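Local coordinates for Lmo2349 protein (Listeria monocytogenes, PDB 4GVO) that probably binds L-cystine or related amino acids outside the cell and delivers them to an ABC transporter, at residues N111-K114 with D115-G118; F173-D176 with F177-T181; S210-V213 with D214-L217; L229-W233 with L234-Y238. One frame throughout, in Å; residues are numbered along the deposited sequence.

How the contacts relate
The four local contacts come in series along the chain and are spread over what is, in this family, a two-lobed fold with the ligand between the lobes. Contacts 1 and 2, their centres about 24 Å apart, adjoin the same strand 95-104. Contact 3 in helix 207-222 and contact 4 at the end of helix 225-234 follow each other, centres about 22 Å apart, and both reach helix 34-44. Contacts 1 and 3 are the most distant pair, about 42 Å between centres. Contacts 2 and 4, about 12 Å between centres, are the only two that touch: Y238 meets F173 and D176, and L234 packs on F173. The C-terminal segment thus probably links the two lobes.

Contact 1 of 4, residues N111-K114 with D115-G118; sequences NSTK and DLAG
D115 folds its carboxylate back toward the backbone of N111 and S112, the two residues that lead into the short 3-10 turn 113-116, and its side chain can be read atom by atom. D115 CB lies 3.3 Å from S112 O. D115 CG stays 3.6 Å from S112 O, because chi1 of -55° lays it beside the backbone N of D115 and so over the preceding turn. D115 OD1 lies nearest the carbonyl carbon of K114. OD2 does the gripping: D115 OD2 takes the N-H of N111 at 2.8 Å (159°) through the anti lone pair. A weaker, more bent bond of 3.1 Å joins S112 N to D115 OD2. One carboxylate oxygen therefore collects two successive backbone donors. S112 adds an ST turn, S112 OG accepting from K114 N at 3.0 Å, while D115 N returns to S112 O at 2.9 Å. L116 N bonds T113 O in the same i to i-3 manner, and L116 CB rests 3.3 Å from T113 O. The turn lies at the surface in the connection from strand 95-104 to strand 120-123; L116 and T113 pack on L101 of the former, and T113 OG1 bonds Q140 just beyond helix 128-139.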
loop_
_atom_site.group_PDB
_atom_site.type_symbol
_atom_site.label_atom_id
_atom_site.label_comp_id
_atom_site.label_asym_id
_atom_site.label_seq_id
_atom_site.Cartn_x
_atom_site.Cartn_y
_atom_site.Cartn_z
ATOM N N ASN A 111 17.759 4.439 14.490
ATOM C CA ASN A 111 16.788 3.589 15.129
ATOM C C ASN A 111 15.545 4.412 15.402
ATOM O O ASN A 111 14.536 4.181 14.777
ATOM C CB ASN A 111 17.377 2.895 16.372
ATOM C CG ASN A 111 16.422 1.847 16.904
ATOM O OD1 ASN A 111 15.365 2.186 17.364
ATOM N ND2 ASN A 111 16.712 0.578 16.628
ATOM N N SER A 112 15.609 5.373 16.307
ATOM C CA SER A 112 14.521 6.299 16.566
ATOM C C SER A 112 14.391 7.291 15.411
ATOM O O SER A 112 15.365 7.641 14.751
ATOM C CB SER A 112 14.882 7.117 17.801
ATOM O OG SER A 112 13.909 8.091 18.117
ATOM N N THR A 113 13.186 7.860 15.257
ATOM C CA THR A 113 13.032 9.013 14.382
ATOM C C THR A 113 13.868 10.202 14.844
ATOM O O THR A 113 14.179 11.089 14.057
ATOM C CB THR A 113 11.591 9.440 14.190
ATOM O OG1 THR A 113 11.048 9.721 15.467
ATOM C CG2 THR A 113 10.762 8.308 13.541
ATOM N N LYS A 114 14.213 10.253 16.123
ATOM C CA LYS A 114 15.090 11.332 16.606
ATOM C C LYS A 114 16.461 11.259 15.899
ATOM O O LYS A 114 17.103 12.293 15.698
ATOM C CB LYS A 114 15.262 11.278 18.130
ATOM C CG LYS A 114 13.983 11.504 18.923
ATOM C CD LYS A 114 14.187 11.329 20.427
ATOM C CE LYS A 114 12.856 11.321 21.108
ATOM N NZ LYS A 114 12.148 12.597 20.813
ATOM N N ASP A 115 16.875 10.066 15.458
ATOM C CA ASP A 115 18.134 9.876 14.771
ATOM C C ASP A 115 18.125 10.403 13.346
ATOM O O ASP A 115 19.150 10.364 12.674
ATOM C CB ASP A 115 18.555 8.408 14.774
ATOM C CG ASP A 115 18.622 7.762 16.169
ATOM O OD1 ASP A 115 18.800 8.452 17.197
ATOM O OD2 ASP A 115 18.483 6.494 16.231
ATOM N N LEU A 116 16.983 10.874 12.865
ATOM C CA LEU A 116 16.893 11.512 11.572
ATOM C C LEU A 116 17.279 12.976 11.560
ATOM O O LEU A 116 17.298 13.565 10.495
ATOM C CB LEU A 116 15.449 11.400 11.026
ATOM C CG LEU A 116 14.919 9.973 10.844
ATOM C CD1 LEU A 116 13.435 10.060 10.476
ATOM C CD2 LEU A 116 15.694 9.280 9.744
ATOM N N ALA A 117 17.647 13.552 12.705
ATOM C CA ALA A 117 17.971 14.957 12.737
ATOM C C ALA A 117 19.061 15.273 11.716
ATOM O O ALA A 117 20.125 14.607 11.697
ATOM C CB ALA A 117 18.407 15.367 14.132
ATOM N N GLY A 118 18.808 16.267 10.857
ATOM C CA GLY A 118 19.768 16.683 9.828
ATOM C C GLY A 118 19.871 15.788 8.608
ATOM O O GLY A 118 20.730 16.005 7.786
#

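Contact 2 of 4, residues F173-D176 with F177-T181; sequences FAVD and FQNKT
Helix 172-180 carries this contact along nearly its whole length, and in it N179 folds against V175 one turn earlier and a water ties it to D176. The backbone is regular at first: F177 N, Q178 N and N179 N bond the carbonyls of F173, A174 and V175, with N179 N 3.0 Å from V175 O. The next bond in the series, K180 N to D176 O, is weak. N179 lays its amide over the acceptor of its own N-H, N179 CG 3.3 Å from V175 O, and N179 ND2 sits 3.7 Å from V175 CG1, the two side chains running side by side. CG of N179 stands beside the backbone N (chi1 -81°), which brings the amide back over the preceding turn. N179 ND2 also donates to a water at 2.9 Å, and that water donates to D176 OD1 at 3.1 Å, bridging residues three apart. Both groups have further partners: ND2 bonds E186 O, and D176 OD2 bonds Y238 OH, so the carboxylate is held at each oxygen. F173 reaches Q76 and N95, and A174 CB lies over one face of its ring near the rim. The i to i-4 ladder is that of an alpha-helix, here with V175 buried on strand 95-104. Its first residues lie near the ligand pocket, the side chain of A174 about 6 Å from the bound histidine, consistent with a two-lobed solute-binding fold.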
loop_
_atom_site.group_PDB
_atom_site.type_symbol
_atom_site.label_atom_id
_atom_site.label_comp_id
_atom_site.label_asym_id
_atom_site.label_seq_id
_atom_site.Cartn_x
_atom_site.Cartn_y
_atom_site.Cartn_z
ATOM N N PHE A 173 6.690 -6.898 4.492
ATOM C CA PHE A 173 6.428 -7.783 3.356
ATOM C C PHE A 173 7.004 -7.202 2.084
ATOM O O PHE A 173 7.448 -7.929 1.204
ATOM C CB PHE A 173 4.928 -8.164 3.190
ATOM C CG PHE A 173 4.091 -7.196 2.407
ATOM C CD1 PHE A 173 4.118 -7.183 1.021
ATOM C CD2 PHE A 173 3.190 -6.338 3.046
ATOM C CE1 PHE A 173 3.290 -6.330 0.299
ATOM C CE2 PHE A 173 2.398 -5.445 2.331
ATOM C CZ PHE A 173 2.441 -5.431 0.962
ATOM N N ALA A 174 6.933 -5.887 1.958
ATOM C CA ALA A 174 7.373 -5.217 0.762
ATOM C C ALA A 174 8.901 -5.180 0.676
ATOM O O ALA A 174 9.483 -5.410 -0.392
ATOM C CB ALA A 174 6.750 -3.818 0.619
ATOM N N VAL A 175 9.558 -4.879 1.789
ATOM C CA VAL A 175 11.001 -4.863 1.908
ATOM C C VAL A 175 11.558 -6.263 1.588
ATOM O O VAL A 175 12.498 -6.399 0.805
ATOM C CB VAL A 175 11.425 -4.408 3.306
ATOM C CG1 VAL A 175 12.940 -4.654 3.520
ATOM C CG2 VAL A 175 11.059 -2.937 3.550
ATOM N N ASP A 176 10.949 -7.275 2.152
ATOM C CA ASP A 176 11.448 -8.603 1.966
ATOM C C ASP A 176 11.370 -9.047 0.499
ATOM O O ASP A 176 12.313 -9.656 -0.046
ATOM C CB ASP A 176 10.733 -9.612 2.869
ATOM C CG ASP A 176 11.133 -9.486 4.380
ATOM O OD1 ASP A 176 11.986 -8.630 4.716
ATOM O OD2 ASP A 176 10.580 -10.291 5.213
ATOM N N PHE A 177 10.253 -8.735 -0.162
ATOM C CA PHE A 177 10.093 -9.124 -1.559
ATOM C C PHE A 177 11.098 -8.388 -2.452
ATOM O O PHE A 177 11.799 -9.005 -3.297
ATOM C CB PHE A 177 8.658 -8.952 -2.067
ATOM C CG PHE A 177 8.464 -9.482 -3.465
ATOM C CD1 PHE A 177 8.479 -10.841 -3.688
ATOM C CD2 PHE A 177 8.332 -8.640 -4.542
ATOM C CE1 PHE A 177 8.375 -11.363 -4.941
ATOM C CE2 PHE A 177 8.161 -9.152 -5.811
ATOM C CZ PHE A 177 8.207 -10.525 -6.004
ATOM N N GLN A 178 11.264 -7.089 -2.216
ATOM C CA GLN A 178 12.208 -6.317 -3.010
ATOM C C GLN A 178 13.667 -6.844 -2.846
ATOM O O GLN A 178 14.407 -6.894 -3.834
ATOM C CB GLN A 178 12.101 -4.845 -2.637
ATOM C CG GLN A 178 12.946 -3.956 -3.513
ATOM C CD GLN A 178 12.820 -2.504 -3.118
ATOM O OE1 GLN A 178 11.823 -1.813 -3.458
ATOM N NE2 GLN A 178 13.839 -2.015 -2.408
ATOM N N ASN A 179 14.024 -7.218 -1.620
ATOM C CA ASN A 179 15.363 -7.683 -1.342
ATOM C C ASN A 179 15.735 -8.957 -2.098
ATOM O O ASN A 179 16.909 -9.175 -2.387
ATOM C CB ASN A 179 15.545 -7.936 0.157
ATOM C CG ASN A 179 15.814 -6.677 0.945
ATOM O OD1 ASN A 179 16.085 -5.613 0.378
ATOM N ND2 ASN A 179 15.661 -6.781 2.259
ATOM N N LYS A 180 14.733 -9.767 -2.433
ATOM C CA LYS A 180 15.014 -11.091 -3.042
ATOM C C LYS A 180 15.803 -11.003 -4.335
ATOM O O LYS A 180 16.612 -11.870 -4.621
ATOM C CB LYS A 180 13.714 -11.883 -3.278
ATOM C CG LYS A 180 13.098 -12.355 -1.974
ATOM C CD LYS A 180 11.979 -13.320 -2.224
ATOM C CE LYS A 180 11.429 -13.880 -0.921
ATOM N NZ LYS A 180 12.490 -14.469 -0.049
ATOM N N THR A 181 15.580 -9.946 -5.107
ATOM C CA THR A 181 16.136 -9.822 -6.428
ATOM C C THR A 181 16.941 -8.556 -6.661
ATOM O O THR A 181 17.250 -8.199 -7.818
ATOM C CB THR A 181 15.021 -9.919 -7.485
ATOM O OG1 THR A 181 13.958 -9.007 -7.135
ATOM C CG2 THR A 181 14.489 -11.370 -7.558
HETATM O O HOH W 1 14.799 -9.237 3.512
#

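Contact 3 of 4, residues S210-V213 with D214-L217; sequences SKKV and DEAL
E215 reaches back along helix 207-222 between K211 and K212, and both lysine chains cross it obliquely instead of meeting it end to end. K211 is fully extended, with CG opposite its backbone N (chi1 -173°), and K211 CE passes E215 OE2 at 3.5 Å. K212 bends at chi2, -80°, and brings K212 CD to within 3.6 Å of E215 OE1. Each oxygen of the carboxylate thus has its own lysine methylene, while the ammonium groups stay beyond salt-bridge range, K212 NZ being 4.4 Å from E215 OE1. The attraction is probably a diffuse electrostatic one, at an exposed surface. D214 leans the same way on a neighbouring face: D214 OD2 is 3.5 Å from S210 O, and a water bridges the two side chains, donating to D214 OD2 at 2.7 Å and bonding S210 OG. The carboxylate of D214 is further held by N90 ND2 and by the backbone N-H groups of D91 and V92. Beneath these groups runs the regular i to i-4 ladder, with L217 N to V213 O at 2.8 Å (167°). The remaining face turns inward: V213 packs on F200 of strand 191-202, and A216 and L217 meet I42 and L38 of helix 34-44.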
loop_
_atom_site.group_PDB
_atom_site.type_symbol
_atom_site.label_atom_id
_atom_site.label_comp_id
_atom_site.label_asym_id
_atom_site.label_seq_id
_atom_site.Cartn_x
_atom_site.Cartn_y
_atom_site.Cartn_z
ATOM N N SER A 210 -20.127 -1.189 -0.796
ATOM C CA SER A 210 -19.201 -1.528 0.295
ATOM C C SER A 210 -19.661 -2.772 1.057
ATOM O O SER A 210 -18.844 -3.669 1.378
ATOM C CB SER A 210 -19.052 -0.325 1.227
ATOM O OG SER A 210 -17.985 -0.537 2.104
ATOM N N LYS A 211 -20.966 -2.835 1.346
ATOM C CA LYS A 211 -21.526 -4.009 2.024
ATOM C C LYS A 211 -21.352 -5.294 1.199
ATOM O O LYS A 211 -21.015 -6.342 1.769
ATOM C CB LYS A 211 -22.984 -3.761 2.348
ATOM C CG LYS A 211 -23.652 -4.822 3.190
ATOM C CD LYS A 211 -25.106 -4.456 3.433
ATOM C CE LYS A 211 -25.898 -5.633 3.988
ATOM N NZ LYS A 211 -27.344 -5.279 4.183
ATOM N N LYS A 212 -21.585 -5.196 -0.113
ATOM C CA LYS A 212 -21.433 -6.333 -1.025
ATOM C C LYS A 212 -19.984 -6.796 -1.044
ATOM O O LYS A 212 -19.692 -8.000 -0.999
ATOM C CB LYS A 212 -21.950 -5.999 -2.431
ATOM C CG LYS A 212 -23.461 -5.744 -2.498
ATOM C CD LYS A 212 -24.270 -7.008 -2.524
ATOM C CE LYS A 212 -25.754 -6.700 -2.740
ATOM N NZ LYS A 212 -26.537 -7.952 -2.830
ATOM N N VAL A 213 -19.069 -5.852 -1.133
ATOM C CA VAL A 213 -17.643 -6.184 -1.102
ATOM C C VAL A 213 -17.307 -6.926 0.187
ATOM O O VAL A 213 -16.558 -7.908 0.172
ATOM C CB VAL A 213 -16.774 -4.899 -1.312
ATOM C CG1 VAL A 213 -15.284 -5.113 -0.962
ATOM C CG2 VAL A 213 -16.945 -4.415 -2.748
ATOM N N ASP A 214 -17.800 -6.431 1.328
ATOM C CA ASP A 214 -17.570 -7.112 2.614
ATOM C C ASP A 214 -18.137 -8.515 2.634
ATOM O O ASP A 214 -17.488 -9.406 3.146
ATOM C CB ASP A 214 -18.188 -6.330 3.793
ATOM C CG ASP A 214 -17.390 -5.114 4.176
ATOM O OD1 ASP A 214 -16.142 -5.216 4.022
ATOM O OD2 ASP A 214 -17.987 -4.142 4.751
ATOM N N GLU A 215 -19.304 -8.728 2.043
ATOM C CA GLU A 215 -19.888 -10.070 1.975
ATOM C C GLU A 215 -18.986 -11.003 1.168
ATOM O O GLU A 215 -18.653 -12.109 1.585
ATOM C CB GLU A 215 -21.300 -9.993 1.378
ATOM C CG GLU A 215 -22.307 -9.376 2.309
ATOM C CD GLU A 215 -23.632 -8.961 1.658
ATOM O OE1 GLU A 215 -23.803 -9.078 0.420
ATOM O OE2 GLU A 215 -24.526 -8.483 2.391
ATOM N N ALA A 216 -18.544 -10.517 0.023
ATOM C CA ALA A 216 -17.675 -11.321 -0.809
ATOM C C ALA A 216 -16.331 -11.615 -0.116
ATOM O O ALA A 216 -15.840 -12.752 -0.113
ATOM C CB ALA A 216 -17.449 -10.629 -2.148
ATOM N N LEU A 217 -15.711 -10.574 0.444
ATOM C CA LEU A 217 -14.433 -10.744 1.094
ATOM C C LEU A 217 -14.589 -11.700 2.293
ATOM O O LEU A 217 -13.703 -12.514 2.527
ATOM C CB LEU A 217 -13.876 -9.386 1.557
ATOM C CG LEU A 217 -12.415 -9.358 2.056
ATOM C CD1 LEU A 217 -11.418 -10.179 1.267
ATOM C CD2 LEU A 217 -11.974 -7.884 2.172
HETATM O O HOH W 2 -19.095 -1.715 4.277
#

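Contact 4 of 4, residues L229-W233 with L234-Y238; sequences LSEKW and LGADY
S230 O collects two backbone donors near the close of helix 225-234, a helix that G235 ends by turning to positive phi. L234 N supplies the sound bond, 2.8 Å from S230 O and 148°, in the usual i to i-4 manner. G235 N adds a weak one to S230 O at 3.3 Å from five residues on. G235 N also shares its hydrogen with E231 O, again weakly, at 3.2 Å. The N-H groups of L234 and G235 are thus shared between the carbonyls of S230 and E231 at the helix C-terminus. G235 has a phi of 98°, a conformation that leaves the helix and suits glycine, which has no side chain to crowd the preceding carbonyl oxygen. Beyond it the chain turns into the 3-10 segment 236-238, with Y238 N bonded to G235 O at 2.9 Å. The hydroxyl of S230, between its backbone N and carbonyl carbon at chi1 62°, meets L226 O and K227 O of the preceding turn as well as S239 OG, which ties the tail to the helix. W233 O is met by N21, while its side chain touches Y34 of helix 34-44, with K232 CG over one ring face. L234, buried, sends its branches two ways. CD2 leads to F173 of helix 172-180. L234 CB sits 3.2 Å from S230 O, and L234 CD1 comes to rest 4.0 Å from S230 CB.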
loop_
_atom_site.group_PDB
_atom_site.type_symbol
_atom_site.label_atom_id
_atom_site.label_comp_id
_atom_site.label_asym_id
_atom_site.label_seq_id
_atom_site.Cartn_x
_atom_site.Cartn_y
_atom_site.Cartn_z
ATOM N N LEU A 229 -4.284 -16.826 -1.316
ATOM C CA LEU A 229 -3.906 -15.657 -2.125
ATOM C C LEU A 229 -2.754 -14.923 -1.458
ATOM O O LEU A 229 -1.811 -14.519 -2.113
ATOM C CB LEU A 229 -5.062 -14.658 -2.303
ATOM C CG LEU A 229 -6.127 -14.891 -3.368
ATOM C CD1 LEU A 229 -7.279 -13.928 -3.178
ATOM C CD2 LEU A 229 -5.484 -14.783 -4.745
ATOM N N SER A 230 -2.852 -14.724 -0.138
ATOM C CA SER A 230 -1.790 -14.028 0.561
ATOM C C SER A 230 -0.494 -14.832 0.575
ATOM O O SER A 230 0.562 -14.276 0.439
ATOM C CB SER A 230 -2.215 -13.636 1.973
ATOM O OG SER A 230 -2.516 -14.774 2.776
ATOM N N GLU A 231 -0.558 -16.156 0.697
ATOM C CA GLU A 231 0.670 -16.939 0.600
ATOM C C GLU A 231 1.338 -16.775 -0.769
ATOM O O GLU A 231 2.555 -16.578 -0.864
ATOM C CB GLU A 231 0.420 -18.421 0.896
ATOM C CG GLU A 231 1.700 -19.240 0.743
ATOM C CD GLU A 231 1.986 -20.198 1.879
ATOM O OE1 GLU A 231 1.315 -20.132 2.928
ATOM O OE2 GLU A 231 2.913 -21.017 1.721
ATOM N N LYS A 232 0.528 -16.831 -1.815
ATOM C CA LYS A 232 1.059 -16.724 -3.181
ATOM C C LYS A 232 1.803 -15.411 -3.404
ATOM O O LYS A 232 2.881 -15.369 -3.996
ATOM C CB LYS A 232 -0.105 -16.847 -4.191
ATOM C CG LYS A 232 0.315 -16.740 -5.627
ATOM C CD LYS A 232 -0.790 -17.083 -6.604
ATOM C CE LYS A 232 -0.378 -16.841 -8.056
ATOM N NZ LYS A 232 -1.511 -17.136 -8.992
ATOM N N TRP A 233 1.184 -14.314 -2.995
ATOM C CA TRP A 233 1.661 -12.996 -3.382
ATOM C C TRP A 233 2.498 -12.320 -2.328
ATOM O O TRP A 233 3.377 -11.550 -2.669
ATOM C CB TRP A 233 0.462 -12.109 -3.723
ATOM C CG TRP A 233 -0.243 -12.536 -4.996
ATOM C CD1 TRP A 233 -1.482 -13.132 -5.131
ATOM C CD2 TRP A 233 0.297 -12.442 -6.349
ATOM N NE1 TRP A 233 -1.768 -13.390 -6.449
ATOM C CE2 TRP A 233 -0.701 -12.985 -7.232
ATOM C CE3 TRP A 233 1.465 -11.983 -6.864
ATOM C CZ2 TRP A 233 -0.518 -13.032 -8.590
ATOM C CZ3 TRP A 233 1.660 -12.033 -8.253
ATOM C CH2 TRP A 233 0.679 -12.534 -9.098
ATOM N N LEU A 234 2.161 -12.520 -1.054
ATOM C CA LEU A 234 2.859 -11.858 0.042
ATOM C C LEU A 234 3.943 -12.719 0.672
ATOM O O LEU A 234 4.809 -12.183 1.357
ATOM C CB LEU A 234 1.863 -11.396 1.115
ATOM C CG LEU A 234 0.672 -10.532 0.666
ATOM C CD1 LEU A 234 -0.204 -10.157 1.890
ATOM C CD2 LEU A 234 1.084 -9.338 -0.224
ATOM N N GLY A 235 3.854 -14.038 0.505
ATOM C CA GLY A 235 4.773 -14.973 1.121
ATOM C C GLY A 235 4.218 -15.576 2.384
ATOM O O GLY A 235 3.438 -14.962 3.093
ATOM N N ALA A 236 4.658 -16.792 2.681
ATOM C CA ALA A 236 4.211 -17.498 3.839
ATOM C C ALA A 236 4.367 -16.677 5.127
ATOM O O ALA A 236 3.487 -16.729 5.973
ATOM C CB ALA A 236 4.974 -18.818 3.964
ATOM N N ASP A 237 5.465 -15.923 5.264
ATOM C CA ASP A 237 5.737 -15.127 6.479
ATOM C C ASP A 237 4.663 -14.029 6.732
ATOM O O ASP A 237 4.533 -13.480 7.836
ATOM C CB ASP A 237 7.098 -14.411 6.357
ATOM C CG ASP A 237 8.279 -15.313 6.555
ATOM O OD1 ASP A 237 8.084 -16.485 6.912
ATOM O OD2 ASP A 237 9.438 -14.811 6.383
ATOM N N TYR A 238 3.943 -13.680 5.668
ATOM C CA TYR A 238 2.985 -12.558 5.686
ATOM C C TYR A 238 1.553 -12.967 5.398
ATOM O O TYR A 238 0.690 -12.126 5.180
ATOM C CB TYR A 238 3.497 -11.478 4.714
ATOM C CG TYR A 238 4.844 -10.979 5.194
ATOM C CD1 TYR A 238 4.958 -10.208 6.348
ATOM C CD2 TYR A 238 6.008 -11.338 4.534
ATOM C CE1 TYR A 238 6.205 -9.840 6.846
ATOM C CE2 TYR A 238 7.243 -10.935 4.987
ATOM C CZ TYR A 238 7.335 -10.200 6.165
ATOM O OH TYR A 238 8.570 -9.807 6.619
#